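Local coordinates for protein endoglycosidase (Bacteroides thetaiotaomicron, PDB 6Q64) that probably hydrolyses O-glycosidic linkages of complex N-glycans as an endo-acting glycoside hydrolase of family 18, at residues N311-Y316 and I330-M335; F74-N79 and Q254-S259; P303-M308 and L352-Q357; Y266-P271 and R278-T283. The protein carries 1 engineered substitution. All blocks are in the same frame, centred on the assembly; numbering follows the deposited sequence.

Contacts 1, 2 and 4 all reach the same parallel barrel sheet, while the centre of contact 3 lies about 22 Å from that of the chain, buried at L305 and F354 but exposed at M308. Contacts 1 and 4 are buried helix-on-strand layers of carbon against carbon, on the neighbouring strands 329-333 and 280-285; they meet where Y316 CB touches I282 CD1. Contact 2 gathers aromatic rings and an amide at the strand ends and is only partly buried. It joins contact 1 through Y316 OH and A255 O, and contact 4 through the E258–K267 salt bridge. Contact 3, with its selenium–ring approach, ties a loop to helix 346-358 and touches contact 1 but neither contact 2 nor contact 4.

Contact 1: residues N311-Y316 and I330-M335; sequences NQILDY and IGTYHM
I313 lays its outer branch across I330, the two side chains crossing at about a right angle, with I313 CG1 3.9 Å from I330 CD1. Because CG1 of I313 stands opposite its own backbone N (chi1 -167°), the branch runs on beyond I330, and its CD1 ends 3.7 Å from CG2 of T332. The second methyl of I330, CG2, is pressed against the helix itself: I330 CG2 lies 3.5 Å from Y316 C and 3.7 Å from Y316 CB. The Y316 ring then leads off elsewhere, and its OH hydrogen-bonds A255 O.

The segment axes run 9.0 Å apart at 148°, so the helix descends nearly antiparallel to the strand, as expected of a beta-alpha-beta crossover in which helix 311-317 returns from strand 280-285 to strand 329-333. A351 of helix 346-358 touches both I313 and I330, closing the layer. An alanine at I330 would probably open a gap between helix and strand and deprive I313 CG1 and the Y316 backbone of their methyl partners.

No hydrogen bond spans the interface. Its cohesion probably comes mainly from dispersion and the exclusion of water, which depend on shape and not on direction.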
# COMPACT_ATOMS: atom_id res chain seq x y z
N ASN A 311 13.05 -8.58 -15.04
CA ASN A 311 13.31 -9.75 -14.16
C ASN A 311 13.25 -9.33 -12.68
O ASN A 311 12.84 -10.17 -11.90
CB ASN A 311 14.55 -10.53 -14.61
CG ASN A 311 15.83 -9.77 -14.42
OD1 ASN A 311 15.79 -8.55 -14.29
ND2 ASN A 311 16.95 -10.48 -14.36
N GLN A 312 13.50 -8.07 -12.32
CA GLN A 312 13.26 -7.51 -10.95
C GLN A 312 11.80 -7.79 -10.58
O GLN A 312 11.56 -8.61 -9.70
CB GLN A 312 13.61 -6.03 -10.81
CG GLN A 312 13.44 -5.45 -9.40
CD GLN A 312 14.11 -4.10 -9.15
OE1 GLN A 312 13.72 -3.03 -9.62
NE2 GLN A 312 15.13 -4.14 -8.33
N ILE A 313 10.83 -7.17 -11.24
CA ILE A 313 9.40 -7.30 -10.80
C ILE A 313 8.93 -8.76 -10.90
O ILE A 313 7.97 -9.15 -10.19
CB ILE A 313 8.47 -6.34 -11.57
CG1 ILE A 313 7.10 -6.27 -10.89
CG2 ILE A 313 8.38 -6.75 -13.03
CD1 ILE A 313 6.31 -5.01 -11.19
N LEU A 314 9.52 -9.58 -11.74
CA LEU A 314 8.95 -10.93 -11.93
C LEU A 314 9.52 -11.83 -10.85
O LEU A 314 8.79 -12.72 -10.40
CB LEU A 314 9.25 -11.46 -13.34
CG LEU A 314 8.72 -10.62 -14.49
CD1 LEU A 314 9.16 -11.20 -15.82
CD2 LEU A 314 7.22 -10.52 -14.43
N ASP A 315 10.79 -11.59 -10.49
CA ASP A 315 11.45 -12.29 -9.37
C ASP A 315 10.63 -12.01 -8.13
O ASP A 315 10.27 -12.97 -7.41
CB ASP A 315 12.89 -11.84 -9.18
CG ASP A 315 13.65 -12.71 -8.19
OD1 ASP A 315 13.56 -13.97 -8.31
OD2 ASP A 315 14.28 -12.11 -7.28
N TYR A 316 10.31 -10.73 -7.91
CA TYR A 316 9.56 -10.31 -6.70
C TYR A 316 8.25 -11.10 -6.63
O TYR A 316 7.91 -11.75 -5.64
CB TYR A 316 9.36 -8.79 -6.69
CG TYR A 316 10.60 -7.98 -6.43
CD1 TYR A 316 11.88 -8.49 -6.61
CD2 TYR A 316 10.50 -6.67 -6.00
CE1 TYR A 316 13.03 -7.73 -6.37
CE2 TYR A 316 11.63 -5.88 -5.79
CZ TYR A 316 12.90 -6.40 -6.00
OH TYR A 316 13.99 -5.62 -5.79
N ILE A 330 3.42 -7.80 -4.38
CA ILE A 330 4.33 -6.85 -5.07
C ILE A 330 3.53 -5.59 -5.41
O ILE A 330 2.29 -5.66 -5.41
CB ILE A 330 4.91 -7.48 -6.34
CG1 ILE A 330 3.81 -7.84 -7.32
CG2 ILE A 330 5.76 -8.69 -6.00
CD1 ILE A 330 4.09 -7.31 -8.67
N GLY A 331 4.25 -4.50 -5.66
CA GLY A 331 3.70 -3.21 -6.07
C GLY A 331 4.72 -2.35 -6.81
O GLY A 331 5.91 -2.69 -6.87
N THR A 332 4.26 -1.23 -7.34
CA THR A 332 5.07 -0.29 -8.13
C THR A 332 4.84 1.09 -7.56
O THR A 332 3.71 1.37 -7.13
CB THR A 332 4.63 -0.41 -9.58
OG1 THR A 332 3.21 -0.33 -9.43
CG2 THR A 332 5.05 -1.70 -10.25
N TYR A 333 5.91 1.87 -7.46
CA TYR A 333 5.87 3.31 -7.09
C TYR A 333 5.56 4.09 -8.37
O TYR A 333 6.29 3.90 -9.36
CB TYR A 333 7.20 3.71 -6.45
CG TYR A 333 7.35 5.17 -6.12
CD1 TYR A 333 6.58 5.78 -5.15
CD2 TYR A 333 8.30 5.93 -6.79
CE1 TYR A 333 6.74 7.12 -4.85
CE2 TYR A 333 8.49 7.27 -6.49
CZ TYR A 333 7.70 7.87 -5.52
OH TYR A 333 7.90 9.20 -5.26
N HIS A 334 4.50 4.91 -8.32
CA HIS A 334 3.93 5.60 -9.50
C HIS A 334 3.53 4.51 -10.49
O HIS A 334 4.11 4.40 -11.58
CB HIS A 334 4.90 6.67 -10.02
CG HIS A 334 4.77 8.00 -9.34
ND1 HIS A 334 5.82 8.63 -8.71
CD2 HIS A 334 3.71 8.84 -9.22
CE1 HIS A 334 5.42 9.78 -8.20
NE2 HIS A 334 4.13 9.92 -8.50
N MSE A 335 2.60 3.66 -10.04
CA MSE A 335 2.13 2.50 -10.78
C MSE A 335 1.58 2.91 -12.15
O MSE A 335 1.73 2.15 -13.11
CB MSE A 335 1.05 1.75 -9.99
CG MSE A 335 0.13 2.62 -9.21
SE MSE A 335 -1.31 1.60 -8.38
CE MSE A 335 -1.31 -0.25 -8.97

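Contact 2: residues F74-N79 and Q254-S259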
# COMPACT_ATOMS: atom_id res chain seq x y z
N PHE A 74 -0.38 -4.31 -5.47
CA PHE A 74 -0.43 -3.02 -4.76
C PHE A 74 0.29 -1.97 -5.61
O PHE A 74 1.04 -2.31 -6.55
CB PHE A 74 0.18 -3.22 -3.37
CG PHE A 74 0.66 -1.96 -2.69
CD1 PHE A 74 -0.20 -1.21 -1.91
CD2 PHE A 74 1.97 -1.53 -2.84
CE1 PHE A 74 0.23 -0.04 -1.32
CE2 PHE A 74 2.39 -0.36 -2.25
CZ PHE A 74 1.52 0.39 -1.50
N GLY A 75 0.10 -0.70 -5.28
CA GLY A 75 1.01 0.35 -5.76
C GLY A 75 0.69 1.68 -5.11
O GLY A 75 -0.41 1.86 -4.50
N TRP A 76 1.57 2.65 -5.42
CA TRP A 76 1.35 4.08 -5.12
C TRP A 76 0.81 4.75 -6.38
O TRP A 76 1.62 5.02 -7.28
CB TRP A 76 2.66 4.70 -4.62
CG TRP A 76 2.96 4.27 -3.22
CD1 TRP A 76 2.30 4.66 -2.09
CD2 TRP A 76 3.94 3.30 -2.81
NE1 TRP A 76 2.81 4.00 -1.00
CE2 TRP A 76 3.82 3.17 -1.41
CE3 TRP A 76 4.91 2.55 -3.48
CZ2 TRP A 76 4.65 2.32 -0.67
CZ3 TRP A 76 5.72 1.71 -2.76
CH2 TRP A 76 5.58 1.60 -1.38
N PHE A 77 -0.50 5.00 -6.38
CA PHE A 77 -1.29 5.62 -7.48
C PHE A 77 -1.28 7.15 -7.41
O PHE A 77 -1.96 7.76 -6.52
CB PHE A 77 -2.73 5.10 -7.40
CG PHE A 77 -3.57 5.37 -8.62
CD1 PHE A 77 -3.11 5.07 -9.89
CD2 PHE A 77 -4.85 5.88 -8.50
CE1 PHE A 77 -3.90 5.29 -11.01
CE2 PHE A 77 -5.64 6.10 -9.62
CZ PHE A 77 -5.16 5.81 -10.86
N GLY A 78 -0.56 7.77 -8.33
CA GLY A 78 -0.52 9.24 -8.49
C GLY A 78 -1.45 9.73 -9.59
O GLY A 78 -1.75 8.93 -10.49
N ASN A 79 -1.86 11.01 -9.52
CA ASN A 79 -2.71 11.75 -10.49
C ASN A 79 -4.10 11.10 -10.51
O ASN A 79 -4.62 10.84 -11.62
CB ASN A 79 -2.15 11.79 -11.92
CG ASN A 79 -0.69 12.21 -12.03
OD1 ASN A 79 0.23 11.38 -11.98
ND2 ASN A 79 -0.48 13.50 -12.21
N GLN A 254 10.32 -0.67 0.02
CA GLN A 254 10.90 -0.07 -1.18
C GLN A 254 12.13 -0.89 -1.57
O GLN A 254 13.22 -0.44 -1.27
CB GLN A 254 11.28 1.37 -0.87
CG GLN A 254 10.11 2.33 -0.90
CD GLN A 254 9.45 2.54 0.43
OE1 GLN A 254 9.88 3.35 1.24
NE2 GLN A 254 8.32 1.89 0.62
N ALA A 255 11.96 -1.98 -2.30
CA ALA A 255 13.09 -2.80 -2.84
C ALA A 255 13.53 -2.26 -4.21
O ALA A 255 13.72 -3.08 -5.14
CB ALA A 255 12.69 -4.25 -2.94
N TYR A 256 13.71 -0.96 -4.33
CA TYR A 256 13.95 -0.29 -5.63
C TYR A 256 15.32 -0.74 -6.22
O TYR A 256 15.33 -1.27 -7.36
CB TYR A 256 13.86 1.23 -5.49
CG TYR A 256 12.59 1.84 -4.93
CD1 TYR A 256 11.35 1.21 -4.98
CD2 TYR A 256 12.63 3.12 -4.41
CE1 TYR A 256 10.20 1.85 -4.50
CE2 TYR A 256 11.50 3.76 -3.93
CZ TYR A 256 10.27 3.14 -3.99
OH TYR A 256 9.20 3.83 -3.47
N TRP A 257 16.43 -0.58 -5.49
CA TRP A 257 17.80 -0.68 -6.08
C TRP A 257 18.50 -2.00 -5.72
O TRP A 257 19.69 -2.14 -6.03
CB TRP A 257 18.65 0.53 -5.70
CG TRP A 257 17.84 1.79 -5.68
CD1 TRP A 257 17.59 2.62 -4.62
CD2 TRP A 257 17.09 2.30 -6.78
NE1 TRP A 257 16.74 3.62 -4.99
CE2 TRP A 257 16.43 3.46 -6.32
CE3 TRP A 257 16.93 1.89 -8.11
CZ2 TRP A 257 15.63 4.24 -7.16
CZ3 TRP A 257 16.12 2.64 -8.93
CH2 TRP A 257 15.49 3.80 -8.46
N GLU A 258 17.78 -2.96 -5.15
CA GLU A 258 18.32 -4.30 -4.89
C GLU A 258 18.61 -5.00 -6.21
O GLU A 258 17.72 -5.12 -6.99
CB GLU A 258 17.33 -5.09 -4.04
CG GLU A 258 17.49 -4.86 -2.55
CD GLU A 258 16.99 -3.54 -2.00
OE1 GLU A 258 17.43 -3.18 -0.91
OE2 GLU A 258 16.15 -2.87 -2.66
N SER A 259 19.80 -5.56 -6.41
CA SER A 259 20.21 -6.10 -7.72
C SER A 259 20.23 -7.63 -7.75
O SER A 259 20.71 -8.17 -8.79
CB SER A 259 21.54 -5.49 -8.13
OG SER A 259 22.66 -6.31 -7.83
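W76 meets Q254 closely: its ring carbon CH2 lies 3.4 Å from Q254 NE2, with CZ2 of the same ring 3.9 Å from that nitrogen. The indole and amide planes stand 82° apart, almost perpendicular, although the nitrogen approaches the ring obliquely. A bend at chi2 (92°) in Q254 turns its amide towards the indole. The hydrogen bond of this nitrogen goes instead to D234 OD1, so the group is held at its polar end by a partner beyond both segments. On the first segment, CZ of F74 sits 3.6 Å above one face of the W76 ring, near the rim, and T283 also touches the indole. This is the compact half of the contact.

The other half is looser. Y256 OH reaches W76 CZ3 only at 4.1 Å, and the two side chains cross at a slant. Y256 is steadied from its own segment, since Q254 CB lies 3.7 Å above the centre of its phenol ring. Beyond it the loop moves outward to W257, which is exposed. The whole interface buries just 98 Å², and no hydrogen bond crosses it.

W76 and Q254 end strands 72-76 and 251-254, on the side of the barrel where family 18 enzymes carry their active site, and the engineered Q190 follows strand 184-189 at this same end. Aromatic carbon set against an amide and a phenol hydroxyl is consistent with the lining of a sugar-binding cleft, where ring surface and polar groups would serve together.

Contact 3: residues P303-M308 and L352-Q357; sequences PELNSM and LYFGNQ
L352 O is gripped twice by N356: the side-chain ND2 donates to it at 2.9 Å, and the backbone N of N356 adds a weak bond. The ND2 bond lies in the carbonyl plane, on a lone pair, with an N-H...O angle of 149°. The amide is tied at its other end as well, N356 OD1 accepting from V71 N. These bonds span the turn from L352 to N356, on which F354 also lies, and the helix widens into a pi-type turn at 354-357.

Two side chains of the loop converge on a single ring atom, F354 CE2. L305 CD1 comes in at the ring edge, near its plane, at 4.3 Å. The selenium of M308, a selenomethionine here, lies 4.3 Å from CE2 too, but approaches obliquely: it is 5.3 Å from the ring centroid and 66° off the normal. M308 is extended about CB-CG (chi2 175°), which carries its SE outward to the ring. The loop has its own brace, S307 OG donating to E304 O at 2.9 Å, and E304 OE1 bonds Y359 OH just past the second segment.

The contact is small, 95 Å², with M308 on its exposed margin. It is a Met-aromatic contact supplemented by an aliphatic neighbour, and it fastens the loop preceding helix 311-317 to the last helix, 346-358, on the outside of a TIM barrel.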
# COMPACT_ATOMS: atom_id res chain seq x y z
N PRO A 303 17.04 -18.78 -13.12
CA PRO A 303 17.89 -18.45 -14.25
C PRO A 303 17.02 -18.03 -15.44
O PRO A 303 17.31 -17.03 -16.03
CB PRO A 303 18.71 -19.72 -14.48
CG PRO A 303 17.91 -20.83 -13.78
CD PRO A 303 17.22 -20.15 -12.62
N GLU A 304 15.92 -18.73 -15.70
CA GLU A 304 15.07 -18.49 -16.89
C GLU A 304 14.52 -17.05 -16.90
O GLU A 304 14.35 -16.50 -17.98
CB GLU A 304 13.98 -19.56 -17.01
CG GLU A 304 12.86 -19.44 -16.02
CD GLU A 304 13.12 -20.12 -14.68
OE1 GLU A 304 12.13 -20.24 -13.95
OE2 GLU A 304 14.30 -20.51 -14.36
N LEU A 305 14.31 -16.43 -15.75
CA LEU A 305 13.90 -15.00 -15.66
C LEU A 305 15.00 -14.05 -16.18
O LEU A 305 14.66 -12.90 -16.44
CB LEU A 305 13.56 -14.65 -14.21
CG LEU A 305 12.08 -14.61 -13.87
CD1 LEU A 305 11.35 -15.86 -14.36
CD2 LEU A 305 11.90 -14.44 -12.36
N ASN A 306 16.27 -14.45 -16.27
CA ASN A 306 17.38 -13.50 -16.55
C ASN A 306 17.61 -13.32 -18.07
O ASN A 306 18.35 -12.42 -18.46
CB ASN A 306 18.68 -13.89 -15.83
CG ASN A 306 18.53 -13.95 -14.32
OD1 ASN A 306 17.88 -13.10 -13.70
ND2 ASN A 306 19.14 -14.96 -13.73
N SER A 307 16.97 -14.15 -18.90
CA SER A 307 16.97 -14.00 -20.38
C SER A 307 15.89 -13.01 -20.84
O SER A 307 15.80 -12.75 -22.04
CB SER A 307 16.76 -15.35 -21.00
OG SER A 307 15.51 -15.90 -20.59
N MSE A 308 15.12 -12.46 -19.88
CA MSE A 308 13.88 -11.74 -20.10
C MSE A 308 13.96 -10.35 -19.47
O MSE A 308 14.41 -10.19 -18.35
CB MSE A 308 12.73 -12.44 -19.37
CG MSE A 308 11.82 -13.38 -20.16
SE MSE A 308 10.66 -14.12 -18.68
CE MSE A 308 10.26 -15.93 -19.43
N LEU A 352 1.88 -10.26 -11.69
CA LEU A 352 0.80 -10.98 -10.95
C LEU A 352 0.40 -12.27 -11.66
O LEU A 352 -0.08 -13.17 -10.99
CB LEU A 352 -0.39 -10.06 -10.74
CG LEU A 352 0.01 -8.82 -9.94
CD1 LEU A 352 -1.13 -7.84 -9.81
CD2 LEU A 352 0.50 -9.24 -8.56
N TYR A 353 0.63 -12.36 -12.96
CA TYR A 353 0.33 -13.58 -13.73
C TYR A 353 1.41 -14.60 -13.39
O TYR A 353 1.11 -15.81 -13.23
CB TYR A 353 0.24 -13.26 -15.23
CG TYR A 353 0.28 -14.50 -16.12
CD1 TYR A 353 -0.80 -15.37 -16.15
CD2 TYR A 353 1.37 -14.77 -16.93
CE1 TYR A 353 -0.77 -16.53 -16.92
CE2 TYR A 353 1.41 -15.91 -17.71
CZ TYR A 353 0.36 -16.81 -17.69
OH TYR A 353 0.39 -17.92 -18.49
N PHE A 354 2.65 -14.13 -13.29
CA PHE A 354 3.83 -14.96 -12.91
C PHE A 354 3.63 -15.44 -11.44
O PHE A 354 3.59 -16.64 -11.21
CB PHE A 354 5.12 -14.20 -13.23
CG PHE A 354 5.65 -14.47 -14.62
CD1 PHE A 354 4.84 -14.35 -15.74
CD2 PHE A 354 6.95 -14.87 -14.83
CE1 PHE A 354 5.33 -14.62 -17.01
CE2 PHE A 354 7.43 -15.16 -16.09
CZ PHE A 354 6.62 -15.02 -17.18
N GLY A 355 3.32 -14.54 -10.53
CA GLY A 355 3.14 -14.84 -9.10
C GLY A 355 2.00 -15.78 -8.79
O GLY A 355 2.14 -16.58 -7.84
N ASN A 356 0.91 -15.72 -9.55
CA ASN A 356 -0.37 -16.39 -9.23
C ASN A 356 -0.66 -17.54 -10.20
O ASN A 356 -1.49 -18.36 -9.83
CB ASN A 356 -1.50 -15.37 -9.18
CG ASN A 356 -1.35 -14.47 -7.98
OD1 ASN A 356 -1.55 -14.92 -6.86
ND2 ASN A 356 -0.96 -13.21 -8.18
N GLN A 357 -0.04 -17.64 -11.37
CA GLN A 357 -0.35 -18.79 -12.27
C GLN A 357 0.90 -19.49 -12.72
O GLN A 357 0.89 -20.73 -12.61
CB GLN A 357 -1.11 -18.39 -13.52
CG GLN A 357 -2.55 -18.07 -13.16
CD GLN A 357 -3.40 -17.53 -14.28
OE1 GLN A 357 -3.42 -18.07 -15.41
NE2 GLN A 357 -4.16 -16.49 -13.90

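Contact 4: residues Y266-P271 and R278-T283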
# COMPACT_ATOMS: atom_id res chain seq x y z
N TYR A 266 17.38 -10.52 2.24
CA TYR A 266 18.10 -10.00 3.43
C TYR A 266 17.35 -8.80 3.98
O TYR A 266 17.29 -8.61 5.21
CB TYR A 266 19.56 -9.65 3.14
CG TYR A 266 20.22 -8.95 4.30
CD1 TYR A 266 19.98 -7.61 4.51
CD2 TYR A 266 21.05 -9.62 5.17
CE1 TYR A 266 20.58 -6.92 5.56
CE2 TYR A 266 21.67 -8.94 6.22
CZ TYR A 266 21.43 -7.59 6.42
OH TYR A 266 21.98 -6.90 7.46
N LYS A 267 16.77 -8.00 3.10
CA LYS A 267 16.09 -6.73 3.47
C LYS A 267 14.80 -7.02 4.24
O LYS A 267 14.49 -6.21 5.13
CB LYS A 267 15.78 -5.91 2.22
CG LYS A 267 14.84 -4.74 2.48
CD LYS A 267 14.77 -3.78 1.32
CE LYS A 267 14.83 -2.33 1.74
NZ LYS A 267 15.51 -1.53 0.72
N ILE A 268 14.06 -8.07 3.88
CA ILE A 268 12.67 -8.27 4.39
C ILE A 268 12.61 -9.43 5.39
O ILE A 268 11.56 -9.57 6.02
CB ILE A 268 11.66 -8.49 3.24
CG1 ILE A 268 11.95 -9.75 2.45
CG2 ILE A 268 11.60 -7.29 2.32
CD1 ILE A 268 10.80 -10.17 1.61
N ASN A 269 13.67 -10.23 5.48
CA ASN A 269 13.80 -11.35 6.43
C ASN A 269 13.98 -10.82 7.85
O ASN A 269 15.13 -10.51 8.22
CB ASN A 269 14.99 -12.25 6.13
CG ASN A 269 14.88 -13.54 6.89
OD1 ASN A 269 14.28 -13.57 7.94
ND2 ASN A 269 15.39 -14.62 6.35
N LYS A 270 12.87 -10.77 8.58
CA LYS A 270 12.65 -10.10 9.88
C LYS A 270 11.68 -10.97 10.69
O LYS A 270 10.47 -10.74 10.73
CB LYS A 270 12.05 -8.71 9.66
CG LYS A 270 12.85 -7.82 8.74
CD LYS A 270 14.21 -7.50 9.28
CE LYS A 270 15.17 -6.98 8.24
NZ LYS A 270 16.36 -6.35 8.82
N PRO A 271 12.20 -12.06 11.29
CA PRO A 271 11.35 -12.97 12.04
C PRO A 271 10.81 -12.31 13.32
O PRO A 271 9.86 -12.82 13.84
CB PRO A 271 12.25 -14.19 12.23
CG PRO A 271 13.65 -13.61 12.23
CD PRO A 271 13.60 -12.51 11.21
N ARG A 278 3.98 -13.74 4.51
CA ARG A 278 2.65 -13.55 3.87
C ARG A 278 2.15 -12.10 4.01
O ARG A 278 1.28 -11.70 3.23
CB ARG A 278 1.67 -14.61 4.37
CG ARG A 278 2.00 -16.01 3.83
CD ARG A 278 1.99 -16.14 2.30
NE ARG A 278 0.69 -15.62 1.86
CZ ARG A 278 0.47 -14.89 0.78
NH1 ARG A 278 -0.76 -14.47 0.53
NH2 ARG A 278 1.43 -14.56 -0.06
N LYS A 279 2.72 -11.30 4.90
CA LYS A 279 2.26 -9.90 5.04
C LYS A 279 3.27 -8.93 4.41
O LYS A 279 3.05 -7.70 4.47
CB LYS A 279 2.07 -9.57 6.51
CG LYS A 279 1.05 -10.42 7.24
CD LYS A 279 1.09 -10.21 8.75
CE LYS A 279 0.89 -8.79 9.19
NZ LYS A 279 0.72 -8.73 10.66
N THR A 280 4.37 -9.42 3.86
CA THR A 280 5.39 -8.52 3.29
C THR A 280 5.04 -8.24 1.82
O THR A 280 4.69 -9.17 1.06
CB THR A 280 6.79 -9.07 3.51
OG1 THR A 280 7.08 -9.10 4.91
CG2 THR A 280 7.81 -8.19 2.82
N ILE A 281 5.11 -6.98 1.44
CA ILE A 281 4.95 -6.52 0.03
C ILE A 281 6.27 -5.89 -0.39
O ILE A 281 6.79 -5.05 0.37
CB ILE A 281 3.74 -5.57 -0.09
CG1 ILE A 281 2.44 -6.36 -0.16
CG2 ILE A 281 3.86 -4.70 -1.31
CD1 ILE A 281 1.24 -5.61 0.33
N ILE A 282 6.81 -6.30 -1.54
CA ILE A 282 8.05 -5.68 -2.07
C ILE A 282 7.69 -4.93 -3.35
O ILE A 282 6.86 -5.42 -4.13
CB ILE A 282 9.15 -6.72 -2.28
CG1 ILE A 282 8.61 -8.08 -2.73
CG2 ILE A 282 9.94 -6.84 -0.99
CD1 ILE A 282 9.68 -9.07 -3.17
N THR A 283 8.27 -3.75 -3.49
CA THR A 283 7.87 -2.75 -4.50
C THR A 283 9.09 -2.32 -5.28
O THR A 283 10.24 -2.27 -4.75
CB THR A 283 7.18 -1.54 -3.87
OG1 THR A 283 8.14 -0.76 -3.14
CG2 THR A 283 6.01 -1.97 -3.01
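T280 is where the second segment first meets I268, and their CA atoms, 7.4 Å apart, are the nearest pair between the two backbones. Its methyl does the touching: CG2 lies trans to the backbone N, beside the carbonyl carbon, with OG1 at chi1 -65°, and T280 CG2 comes within 3.8 Å of I268 CD1 and 3.9 Å of I268 CB. The hydroxyl on the other branch serves a separate purpose, T280 OG1 bonding to W276 O in the short helix before the strand. One branch thus packs against the helix while the other tethers the start of the strand.

I281 follows with its side chain directed away from I268. It reaches F74 of strand 72-76, which is not a neighbour of strand 280-285 in the sheet, so this face of the strand looks into the barrel.

I282 returns to the helix side. Its CG2 lies 3.7 Å from CG2 of I268, and the two side chains cross at about a right angle. The same methyl of I268 is 3.9 Å from T280 CG2, so it sits between two residues of alternate strand positions. In I268, chi1 of 63° sets CG1 between the backbone N and carbonyl carbon, sending CD1 to T280 while CG2 serves I282. Y253, W276 and I327 also pack on I268.

T283 again faces inward, its OG1 bonding Y253 O and its side chain touching W76. The strand thus shows T280 and I282 to the helix, and I281 and T283 to the barrel interior. Strand 251-254, helix 261-268 and the parallel neighbour 280-285 form a beta-alpha-beta crossover of the TIM barrel.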